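Xylose isomerase-like TIM barrel domain-containing protein (Parabacteroides distasonis, PDB 4KW2) is of unknown function but adopts the xylose isomerase-like TIM barrel fold, consistent with a role as a sugar isomerase or related enzyme. Local coordinates at residues G101-W106 with L130-S135; G96-S99 with E105-K108. One frame throughout, in Å; residues are numbered along the deposited sequence.

Contact 1: residues G101-W106 with L130-S135; sequences GTNEEW and LDYIES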
loop_
_atom_site.group_PDB
_atom_site.type_symbol
_atom_site.label_atom_id
_atom_site.label_comp_id
_atom_site.label_asym_id
_atom_site.label_seq_id
_atom_site.Cartn_x
_atom_site.Cartn_y
_atom_site.Cartn_z
ATOM N N GLY A 101 -17.676 -14.169 -12.341
ATOM C CA GLY A 101 -18.536 -13.493 -13.302
ATOM C C GLY A 101 -19.606 -14.360 -13.935
ATOM O O GLY A 101 -20.444 -13.844 -14.668
ATOM N N THR A 102 -19.594 -15.666 -13.677
ATOM C CA THR A 102 -20.599 -16.565 -14.265
ATOM C C THR A 102 -21.267 -17.444 -13.217
ATOM O O THR A 102 -20.699 -17.711 -12.161
ATOM C CB THR A 102 -19.998 -17.493 -15.345
ATOM O OG1 THR A 102 -19.228 -18.529 -14.719
ATOM C CG2 THR A 102 -19.132 -16.711 -16.333
ATOM N N ASN A 103 -22.469 -17.910 -13.535
ATOM C CA ASN A 103 -23.204 -18.809 -12.652
ATOM C C ASN A 103 -22.530 -20.168 -12.500
ATOM O O ASN A 103 -22.562 -20.763 -11.422
ATOM C CB ASN A 103 -24.627 -18.997 -13.166
ATOM C CG ASN A 103 -25.460 -17.736 -13.048
ATOM O OD1 ASN A 103 -25.026 -16.742 -12.468
ATOM N ND2 ASN A 103 -26.657 -17.771 -13.603
ATOM N N GLU A 104 -21.932 -20.657 -13.582
ATOM C CA GLU A 104 -21.211 -21.927 -13.558
ATOM C C GLU A 104 -20.090 -21.890 -12.517
ATOM O O GLU A 104 -19.954 -22.811 -11.716
ATOM C CB GLU A 104 -20.625 -22.236 -14.936
ATOM C CG GLU A 104 -19.917 -23.581 -15.025
ATOM C CD GLU A 104 -19.259 -23.829 -16.375
ATOM O OE1 GLU A 104 -19.051 -22.863 -17.144
ATOM O OE2 GLU A 104 -18.940 -25.000 -16.665
ATOM N N GLU A 105 -19.302 -20.818 -12.531
ATOM C CA GLU A 105 -18.216 -20.645 -11.565
ATOM C C GLU A 105 -18.728 -20.621 -10.124
ATOM O O GLU A 105 -18.182 -21.300 -9.254
ATOM C CB GLU A 105 -17.428 -19.367 -11.866
ATOM C CG GLU A 105 -16.606 -19.444 -13.149
ATOM C CD GLU A 105 -16.172 -18.086 -13.676
ATOM O OE1 GLU A 105 -16.727 -17.056 -13.236
ATOM O OE2 GLU A 105 -15.272 -18.052 -14.544
ATOM N N TRP A 106 -19.777 -19.846 -9.874
ATOM C CA TRP A 106 -20.351 -19.777 -8.534
ATOM C C TRP A 106 -20.781 -21.161 -8.092
ATOM O O TRP A 106 -20.431 -21.600 -7.000
ATOM C CB TRP A 106 -21.534 -18.808 -8.476
ATOM C CG TRP A 106 -21.125 -17.372 -8.497
ATOM C CD1 TRP A 106 -21.435 -16.446 -9.446
ATOM C CD2 TRP A 106 -20.322 -16.694 -7.524
ATOM N NE1 TRP A 106 -20.879 -15.233 -9.126
ATOM C CE2 TRP A 106 -20.191 -15.357 -7.950
ATOM C CE3 TRP A 106 -19.701 -17.085 -6.336
ATOM C CZ2 TRP A 106 -19.469 -14.410 -7.229
ATOM C CZ3 TRP A 106 -18.983 -16.142 -5.619
ATOM C CH2 TRP A 106 -18.875 -14.820 -6.069
ATOM N N LEU A 130 -26.686 -11.595 -6.429
ATOM C CA LEU A 130 -27.062 -11.963 -5.058
ATOM C C LEU A 130 -28.177 -13.010 -4.989
ATOM O O LEU A 130 -28.102 -13.946 -4.186
ATOM C CB LEU A 130 -27.459 -10.720 -4.255
ATOM C CG LEU A 130 -26.325 -9.725 -3.982
ATOM C CD1 LEU A 130 -26.834 -8.550 -3.160
ATOM C CD2 LEU A 130 -25.159 -10.403 -3.276
ATOM N N ASP A 131 -29.204 -12.847 -5.823
ATOM C CA ASP A 131 -30.297 -13.814 -5.894
ATOM C C ASP A 131 -29.777 -15.223 -6.159
ATOM O O ASP A 131 -30.109 -16.159 -5.426
ATOM C CB ASP A 131 -31.314 -13.420 -6.973
ATOM C CG ASP A 131 -32.340 -12.410 -6.477
ATOM O OD1 ASP A 131 -32.069 -11.689 -5.495
ATOM O OD2 ASP A 131 -33.429 -12.336 -7.075
ATOM N N TYR A 132 -28.954 -15.363 -7.197
ATOM C CA TYR A 132 -28.398 -16.662 -7.559
ATOM C C TYR A 132 -27.497 -17.210 -6.454
ATOM O O TYR A 132 -27.554 -18.397 -6.119
ATOM C CB TYR A 132 -27.617 -16.571 -8.870
ATOM C CG TYR A 132 -27.189 -17.924 -9.391
ATOM C CD1 TYR A 132 -28.130 -18.827 -9.893
ATOM C CD2 TYR A 132 -25.853 -18.309 -9.376
ATOM C CE1 TYR A 132 -27.746 -20.074 -10.364
ATOM C CE2 TYR A 132 -25.463 -19.551 -9.848
ATOM C CZ TYR A 132 -26.411 -20.427 -10.340
ATOM O OH TYR A 132 -26.020 -21.659 -10.807
ATOM N N ILE A 133 -26.664 -16.337 -5.894
ATOM C CA ILE A 133 -25.759 -16.712 -4.810
ATOM C C ILE A 133 -26.538 -17.168 -3.571
ATOM O O ILE A 133 -26.136 -18.121 -2.903
ATOM C CB ILE A 133 -24.794 -15.550 -4.469
ATOM C CG1 ILE A 133 -23.759 -15.400 -5.587
ATOM C CG2 ILE A 133 -24.092 -15.784 -3.135
ATOM C CD1 ILE A 133 -22.989 -14.101 -5.542
ATOM N N GLU A 134 -27.648 -16.500 -3.270
ATOM C CA GLU A 134 -28.479 -16.895 -2.131
ATOM C C GLU A 134 -29.054 -18.301 -2.325
ATOM O O GLU A 134 -29.117 -19.078 -1.369
ATOM C CB GLU A 134 -29.604 -15.886 -1.882
ATOM C CG GLU A 134 -30.376 -16.128 -0.587
ATOM C CD GLU A 134 -31.431 -15.066 -0.302
ATOM O OE1 GLU A 134 -31.727 -14.246 -1.195
ATOM O OE2 GLU A 134 -31.971 -15.051 0.824
ATOM N N SER A 135 -29.455 -18.630 -3.555
ATOM C CA SER A 135 -29.991 -19.955 -3.865
ATOM C C SER A 135 -28.953 -21.038 -3.594
ATOM O O SER A 135 -29.282 -22.121 -3.103
ATOM C CB SER A 135 -30.435 -20.031 -5.327
ATOM O OG SER A 135 -31.160 -18.874 -5.695
#
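Asn103 and Trp106 meet Tyr132 and Ile133 where two neighbouring outer helices of the TIM barrel, 103-116 and 130-140, pack through their first turns. The polar-on-aromatic part is Asn103 on Tyr132. The amide of Asn103 stacks over one face of the phenol ring, with the two planes 16° apart. Its carbon CG lies over that face, off towards the rim. Asn103 CB comes to 3.5 Å from Tyr132 CE2. OD1 lies over the ring near CD2. Tyr132 reaches across because its CG is anti to the backbone N (chi1 -172°).

The apolar part lies deeper. CD1 of Ile133 sits over one face of the Trp106 indole in a CH-pi contact, 4.0 Å from the centroid of the six-membered ring and 15° off its normal. Trp106 CB also meets the edge of the Tyr132 ring.

Arg168 makes salt bridges to Asp131 and Glu134. Hydrogen bonds within 101-106 fix the start of its helix. Thr102 and Glu105 form a capping box. Glu105 OE1 takes two backbone N-H groups, Gly101 N at 3.2 Å nearly along its C-O axis and Thr102 N from above the carboxylate plane. Glu105 N returns a bond of 3.2 Å to Thr102 OG1.

Contact 2: residues G96-S99 with E105-K108; sequences GVAS and EWDK
Ala98 meets Trp106 at the end of strand 91-98, where the chain leaves the barrel and turns back into helix 103-116. The two elements belong to one beta-alpha-beta unit, the repeating unit of a TIM barrel.

Gly96 and Val97 lead up to the contact. The peptide bond between Gly96 and Val97 is cis. Both residues are buried in the strand, and neither touches 105-108.

Ala98 carries the contact. It is the last residue of the strand. Its CB bond points toward the helix, and the methyl lies 3.9 Å from Trp106 CZ3. Its carbonyl O is closer still, 3.4 Å from Trp106 CH2. It lies at the edge of the indole, near the ring plane. The oxygen therefore faces the C-H rim of the ring and not its pi face. The outer CZ3-CH2 edge of the six-membered ring meets both, the methyl at CZ3 and the carbonyl O at CH2. With CG of Trp106 anti to its carbonyl carbon (chi1 -75°), the indole leaves the helix and its six-membered end comes to the strand.

Ser99 adds a smaller touch. Its backbone N is 4.2 Å from Trp106 CH2. Its CB bond points away from the helix, and OG bonds to Glu124 O and to Val184 N of the second subunit.

All three touching residues are buried. Around them, Trp106 also packs on Val123 of strand 120-123 and on Leu136 of helix 130-140, and its ring meets that of Tyr100 edge to face. The indole lies between strands 91-98 and 120-123 on the inside and helix 130-140 alongside.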
loop_
_atom_site.group_PDB
_atom_site.type_symbol
_atom_site.label_atom_id
_atom_site.label_comp_id
_atom_site.label_asym_id
_atom_site.label_seq_id
_atom_site.Cartn_x
_atom_site.Cartn_y
_atom_site.Cartn_z
ATOM N N GLY A 96 -12.250 -17.866 0.032
ATOM C CA GLY A 96 -12.528 -16.566 -0.553
ATOM C C GLY A 96 -11.247 -15.764 -0.609
ATOM O O GLY A 96 -10.227 -16.226 -0.096
ATOM N N VAL A 97 -11.279 -14.571 -1.212
ATOM C CA VAL A 97 -12.516 -13.934 -1.675
ATOM C C VAL A 97 -12.805 -14.254 -3.148
ATOM O O VAL A 97 -11.990 -13.986 -4.034
ATOM C CB VAL A 97 -12.464 -12.404 -1.484
ATOM C CG1 VAL A 97 -13.786 -11.761 -1.884
ATOM C CG2 VAL A 97 -12.113 -12.056 -0.045
ATOM N N ALA A 98 -13.987 -14.797 -3.406
ATOM C CA ALA A 98 -14.389 -15.126 -4.763
ATOM C C ALA A 98 -15.209 -13.986 -5.366
ATOM O O ALA A 98 -16.107 -13.446 -4.726
ATOM C CB ALA A 98 -15.171 -16.426 -4.780
ATOM N N SER A 99 -14.882 -13.630 -6.602
ATOM C CA SER A 99 -15.540 -12.535 -7.300
ATOM C C SER A 99 -15.800 -12.964 -8.740
ATOM O O SER A 99 -15.382 -12.297 -9.687
ATOM C CB SER A 99 -14.664 -11.282 -7.245
ATOM O OG SER A 99 -15.348 -10.141 -7.735
ATOM N N GLU A 105 -19.302 -20.818 -12.531
ATOM C CA GLU A 105 -18.216 -20.645 -11.565
ATOM C C GLU A 105 -18.728 -20.621 -10.124
ATOM O O GLU A 105 -18.182 -21.300 -9.254
ATOM C CB GLU A 105 -17.428 -19.367 -11.866
ATOM C CG GLU A 105 -16.606 -19.444 -13.149
ATOM C CD GLU A 105 -16.172 -18.086 -13.676
ATOM O OE1 GLU A 105 -16.727 -17.056 -13.236
ATOM O OE2 GLU A 105 -15.272 -18.052 -14.544
ATOM N N TRP A 106 -19.777 -19.846 -9.874
ATOM C CA TRP A 106 -20.351 -19.777 -8.534
ATOM C C TRP A 106 -20.781 -21.161 -8.092
ATOM O O TRP A 106 -20.431 -21.600 -7.000
ATOM C CB TRP A 106 -21.534 -18.808 -8.476
ATOM C CG TRP A 106 -21.125 -17.372 -8.497
ATOM C CD1 TRP A 106 -21.435 -16.446 -9.446
ATOM C CD2 TRP A 106 -20.322 -16.694 -7.524
ATOM N NE1 TRP A 106 -20.879 -15.233 -9.126
ATOM C CE2 TRP A 106 -20.191 -15.357 -7.950
ATOM C CE3 TRP A 106 -19.701 -17.085 -6.336
ATOM C CZ2 TRP A 106 -19.469 -14.410 -7.229
ATOM C CZ3 TRP A 106 -18.983 -16.142 -5.619
ATOM C CH2 TRP A 106 -18.875 -14.820 -6.069
ATOM N N ASP A 107 -21.517 -21.850 -8.960
ATOM C CA ASP A 107 -22.014 -23.191 -8.660
ATOM C C ASP A 107 -20.877 -24.133 -8.272
ATOM O O ASP A 107 -20.943 -24.800 -7.239
ATOM C CB ASP A 107 -22.780 -23.758 -9.858
ATOM C CG ASP A 107 -23.486 -25.054 -9.533
ATOM O OD1 ASP A 107 -24.357 -25.055 -8.635
ATOM O OD2 ASP A 107 -23.172 -26.077 -10.178
ATOM N N LYS A 108 -19.833 -24.168 -9.095
ATOM C CA LYS A 108 -18.671 -25.025 -8.836
ATOM C C LYS A 108 -17.944 -24.656 -7.536
ATOM O O LYS A 108 -17.477 -25.532 -6.811
ATOM C CB LYS A 108 -17.689 -24.961 -10.005
ATOM C CG LYS A 108 -18.169 -25.634 -11.281
ATOM C CD LYS A 108 -17.233 -25.293 -12.437
ATOM C CE LYS A 108 -17.729 -25.826 -13.771
ATOM N NZ LYS A 108 -17.287 -27.219 -14.032
#

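How the contacts relate
Contacts 1 and 2 share Glu105 and Trp106; Trp106 is the one that touches in both. Their centres are about 8 Å apart. The face of its indole is used in contact 1, against the next helix, and the far end of its six-membered ring in contact 2, against the strand. Together they tie helix 103-116 to its own strand and to helix 130-140. The two sets also touch directly, with Tyr132 OH 4.0 Å from Asp107 CB. The centre of contact 1 lies about 20 Å from the centre of the chain, and that of contact 2 about 14 Å. Both reach the second subunit, where Gly219 of that chain packs on Glu105.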